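Local atomic coordinates of uncharacterized protein (Leptospira interrogans serogroup Icterohaemorrhagiae serovar copenhageni, PDB entry 6ULO), a protein that is of unknown function but, in full-length form, probably has a transmembrane helix and a domain apparently related to NADP-binding Rossmann folds. Residues A79-D85 against Q178-I182. Residues are numbered along the deposited sequence; the frame is centred on the assembly and turned at random.
Sequences AAWAKSD and QYSYI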
ATOM      1  N   ALA A  79      -4.495  -4.426   3.637  1.00 10.44           N
ATOM      2  CA  ALA A  79      -5.596  -3.707   4.287  1.00 10.77           C
ATOM      3  C   ALA A  79      -6.785  -4.619   4.559  1.00 10.47           C
ATOM      4  O   ALA A  79      -7.483  -4.447   5.570  1.00 11.50           O
ATOM      5  CB  ALA A  79      -6.038  -2.527   3.433  1.00 12.26           C
ATOM      6  N   ALA A  80      -7.062  -5.584   3.666  1.00 11.55           N
ATOM      7  CA  ALA A  80      -8.156  -6.509   3.942  1.00 11.59           C
ATOM      8  C   ALA A  80      -7.838  -7.371   5.159  1.00 11.68           C
ATOM      9  O   ALA A  80      -8.708  -7.628   5.996  1.00 13.70           O
ATOM     10  CB  ALA A  80      -8.441  -7.373   2.707  1.00 12.09           C
ATOM     11  N   TRP A  81      -6.592  -7.856   5.258  1.00 11.99           N
ATOM     12  CA  TRP A  81      -6.196  -8.620   6.444  1.00 12.22           C
ATOM     13  C   TRP A  81      -6.335  -7.775   7.700  1.00 12.36           C
ATOM     14  O   TRP A  81      -6.765  -8.266   8.757  1.00 13.24           O
ATOM     15  CB  TRP A  81      -4.746  -9.065   6.294  1.00 11.85           C
ATOM     16  CG  TRP A  81      -4.486 -10.061   5.207  1.00 11.39           C
ATOM     17  CD1 TRP A  81      -5.400 -10.887   4.621  1.00 12.03           C
ATOM     18  CD2 TRP A  81      -3.244 -10.309   4.546  1.00 12.05           C
ATOM     19  NE1 TRP A  81      -4.796 -11.672   3.642  1.00 12.36           N
ATOM     20  CE2 TRP A  81      -3.470 -11.332   3.589  1.00 11.68           C
ATOM     21  CE3 TRP A  81      -1.954  -9.787   4.683  1.00 11.48           C
ATOM     22  CZ2 TRP A  81      -2.444 -11.842   2.796  1.00 11.94           C
ATOM     23  CZ3 TRP A  81      -0.940 -10.259   3.863  1.00 12.11           C
ATOM     24  CH2 TRP A  81      -1.181 -11.298   2.963  1.00 11.94           C
ATOM     25  N   ALA A  82      -5.925  -6.507   7.618  1.00 12.34           N
ATOM     26  CA  ALA A  82      -5.977  -5.615   8.770  1.00 12.30           C
ATOM     27  C   ALA A  82      -7.387  -5.140   9.080  1.00 13.33           C
ATOM     28  O   ALA A  82      -7.620  -4.638  10.187  1.00 13.87           O
ATOM     29  CB  ALA A  82      -5.075  -4.413   8.506  1.00 13.09           C
ATOM     30  N   LYS A  83      -8.336  -5.300   8.154  1.00 12.27           N
ATOM     31  CA  LYS A  83      -9.637  -4.637   8.275  1.00 13.34           C
ATOM     32  C   LYS A  83      -9.454  -3.137   8.522  1.00 13.65           C
ATOM     33  O   LYS A  83     -10.068  -2.532   9.414  1.00 14.13           O
ATOM     34  CB  LYS A  83     -10.519  -5.309   9.335  1.00 16.93           C
ATOM     35  CG  LYS A  83     -10.790  -6.762   8.998  1.00 19.68           C
ATOM     36  CD  LYS A  83     -11.625  -7.439  10.042  1.00 23.28           C
ATOM     37  CE  LYS A  83     -11.804  -8.917   9.691  1.00 26.35           C
ATOM     38  NZ  LYS A  83     -12.842  -9.536  10.536  1.00 29.47           N
ATOM     39  N   SER A  84      -8.633  -2.521   7.676  1.00 12.78           N
ATOM     40  CA  SER A  84      -8.441  -1.077   7.758  1.00 11.74           C
ATOM     41  C   SER A  84      -9.754  -0.324   7.536  1.00 12.59           C
ATOM     42  O   SER A  84     -10.578  -0.718   6.708  1.00 12.73           O
ATOM     43  CB  SER A  84      -7.424  -0.649   6.705  1.00 12.16           C
ATOM     44  OG  SER A  84      -6.212  -1.377   6.815  1.00 12.80           O
ATOM     45  N   ASP A  85      -9.923   0.796   8.244  1.00 11.88           N
ATOM     46  CA  ASP A  85     -11.148   1.578   8.097  1.00 11.93           C
ATOM     47  C   ASP A  85     -11.139   2.442   6.838  1.00 11.69           C
ATOM     48  O   ASP A  85     -12.193   2.702   6.259  1.00 12.79           O
ATOM     49  CB  ASP A  85     -11.314   2.524   9.283  1.00 12.99           C
ATOM     50  CG  ASP A  85     -11.413   1.819  10.598  1.00 16.45           C
ATOM     51  OD1 ASP A  85     -12.098   0.788  10.658  1.00 18.36           O
ATOM     52  OD2 ASP A  85     -10.853   2.361  11.594  1.00 17.59           O
ATOM     53  N   GLN A 178     -12.851 -11.418   1.762  1.00 12.70           N
ATOM     54  CA  GLN A 178     -11.855 -10.348   1.699  1.00 11.50           C
ATOM     55  C   GLN A 178     -12.075  -9.465   0.478  1.00 11.77           C
ATOM     56  O   GLN A 178     -11.927  -8.242   0.558  1.00 12.37           O
ATOM     57  CB  GLN A 178     -10.430 -10.905   1.797  1.00 12.02           C
ATOM     58  CG  GLN A 178     -10.172 -11.510   3.170  1.00 13.00           C
ATOM     59  CD  GLN A 178      -8.767 -12.033   3.359  1.00 12.10           C
ATOM     60  OE1 GLN A 178      -7.855 -11.732   2.574  1.00 12.43           O
ATOM     61  NE2 GLN A 178      -8.580 -12.822   4.423  1.00 13.22           N
ATOM     62  N   TYR A 179     -12.491 -10.055  -0.642  1.00 11.77           N
ATOM     63  CA  TYR A 179     -12.852  -9.253  -1.807  1.00 11.80           C
ATOM     64  C   TYR A 179     -13.985  -8.292  -1.461  1.00 11.71           C
ATOM     65  O   TYR A 179     -13.922  -7.085  -1.754  1.00 12.23           O
ATOM     66  CB  TYR A 179     -13.257 -10.141  -2.996  1.00 11.66           C
ATOM     67  CG  TYR A 179     -13.624  -9.264  -4.178  1.00 10.79           C
ATOM     68  CD1 TYR A 179     -12.631  -8.697  -4.965  1.00 11.07           C
ATOM     69  CD2 TYR A 179     -14.946  -8.943  -4.457  1.00 11.24           C
ATOM     70  CE1 TYR A 179     -12.937  -7.831  -5.992  1.00 11.52           C
ATOM     71  CE2 TYR A 179     -15.256  -8.098  -5.490  1.00 11.32           C
ATOM     72  CZ  TYR A 179     -14.250  -7.541  -6.257  1.00 11.34           C
ATOM     73  OH  TYR A 179     -14.540  -6.655  -7.280  1.00 12.04           O
ATOM     74  N   SER A 180     -15.042  -8.820  -0.824  1.00 12.14           N
ATOM     75  CA  SER A 180     -16.191  -7.988  -0.486  0.57 12.30           C
ATOM     76  C   SER A 180     -15.803  -6.847   0.447  1.00 11.34           C
ATOM     77  O   SER A 180     -16.342  -5.736   0.335  1.00 12.64           O
ATOM     78  CB  SER A 180     -17.249  -8.863   0.172  0.57 14.06           C
ATOM     79  OG  SER A 180     -18.367  -8.086   0.493  0.57 15.60           O
ATOM     80  N   TYR A 181     -14.854  -7.083   1.363  1.00 11.55           N
ATOM     81  CA  TYR A 181     -14.431  -6.036   2.284  1.00 11.68           C
ATOM     82  C   TYR A 181     -13.775  -4.888   1.522  1.00 11.65           C
ATOM     83  O   TYR A 181     -14.077  -3.706   1.758  1.00 12.74           O
ATOM     84  CB  TYR A 181     -13.450  -6.629   3.312  1.00 13.96           C
ATOM     85  CG  TYR A 181     -13.055  -5.624   4.371  1.00 15.71           C
ATOM     86  CD1 TYR A 181     -13.839  -5.441   5.510  1.00 18.24           C
ATOM     87  CD2 TYR A 181     -11.947  -4.812   4.216  1.00 14.61           C
ATOM     88  CE1 TYR A 181     -13.506  -4.486   6.466  1.00 19.76           C
ATOM     89  CE2 TYR A 181     -11.638  -3.830   5.153  1.00 16.03           C
ATOM     90  CZ  TYR A 181     -12.406  -3.702   6.270  1.00 18.68           C
ATOM     91  OH  TYR A 181     -12.120  -2.751   7.213  1.00 20.63           O
ATOM     92  N   ILE A 182     -12.860  -5.214   0.604  1.00 11.22           N
ATOM     93  CA  ILE A 182     -12.203  -4.187  -0.201  1.00 11.45           C
ATOM     94  C   ILE A 182     -13.202  -3.487  -1.111  1.00 10.82           C
ATOM     95  O   ILE A 182     -13.180  -2.251  -1.254  1.00 11.75           O
ATOM     96  CB  ILE A 182     -11.028  -4.817  -0.986  1.00 11.61           C
ATOM     97  CG1 ILE A 182      -9.908  -5.217  -0.008  1.00 12.19           C
ATOM     98  CG2 ILE A 182     -10.512  -3.888  -2.076  1.00 11.72           C
ATOM     99  CD1 ILE A 182      -9.325  -4.055   0.810  1.00 12.74           C
TER
HETATM  100  O   HOH W   1     -12.985  -1.409   9.494  1.00 27.25           O
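Tyr-181 reaches from one helix to the turn that ends another and donates a hydrogen bond from its phenol to a main-chain carbonyl: OH lies 2.6 Å from Ser-84 O. The donor meets this oxygen from above the carbonyl plane, 56° out of it. A water in the plane of the phenol ring donates a bond to Tyr-181 OH at 2.8 Å and another to Asp-85 OD1, so the hydroxyl is held by two bonds, one given and one received, and the aspartate is tied in indirectly. With CG of Tyr-181 anti to the backbone N (chi1 -175°), the ring extends past Ala-80 CA and Lys-83 CA, which meet it obliquely, while Lys-83 CB lies against the hydroxyl. The turn it reaches is a Schellman motif: Lys-83, at positive phi, is its C-prime residue, Ser-84 N bonds to Ala-79 O and Lys-83 N to Ala-80 O.

Beside the ring the two helices meet through aliphatic carbons. Ala-80 CB packs on CG1 of Ile-182, 3.8 Å away, and also touches CB of Gln-178, and the CD1 end of Ile-182 continues toward Ala-79. The extended Gln-178 chain carries its amide to the pyrrole edge of Trp-81, OE1 lying 3.2 Å from NE1 with the amide plane turned 83° from the indole. That N-H is hydrogen-bonded to Lys-170 O, which, with Tyr-169 against the ring, belongs to the loop leading into helix 176-187.

The contact thus joins the C-terminal end of helix 74-82 to helix 176-187, beside the parallel part of the sheet: Ala-79 and Ile-182 both touch Ile-87 of strand 86-91, and Ala-79 and Ser-84 rest on Tyr-67 of strand 66-69.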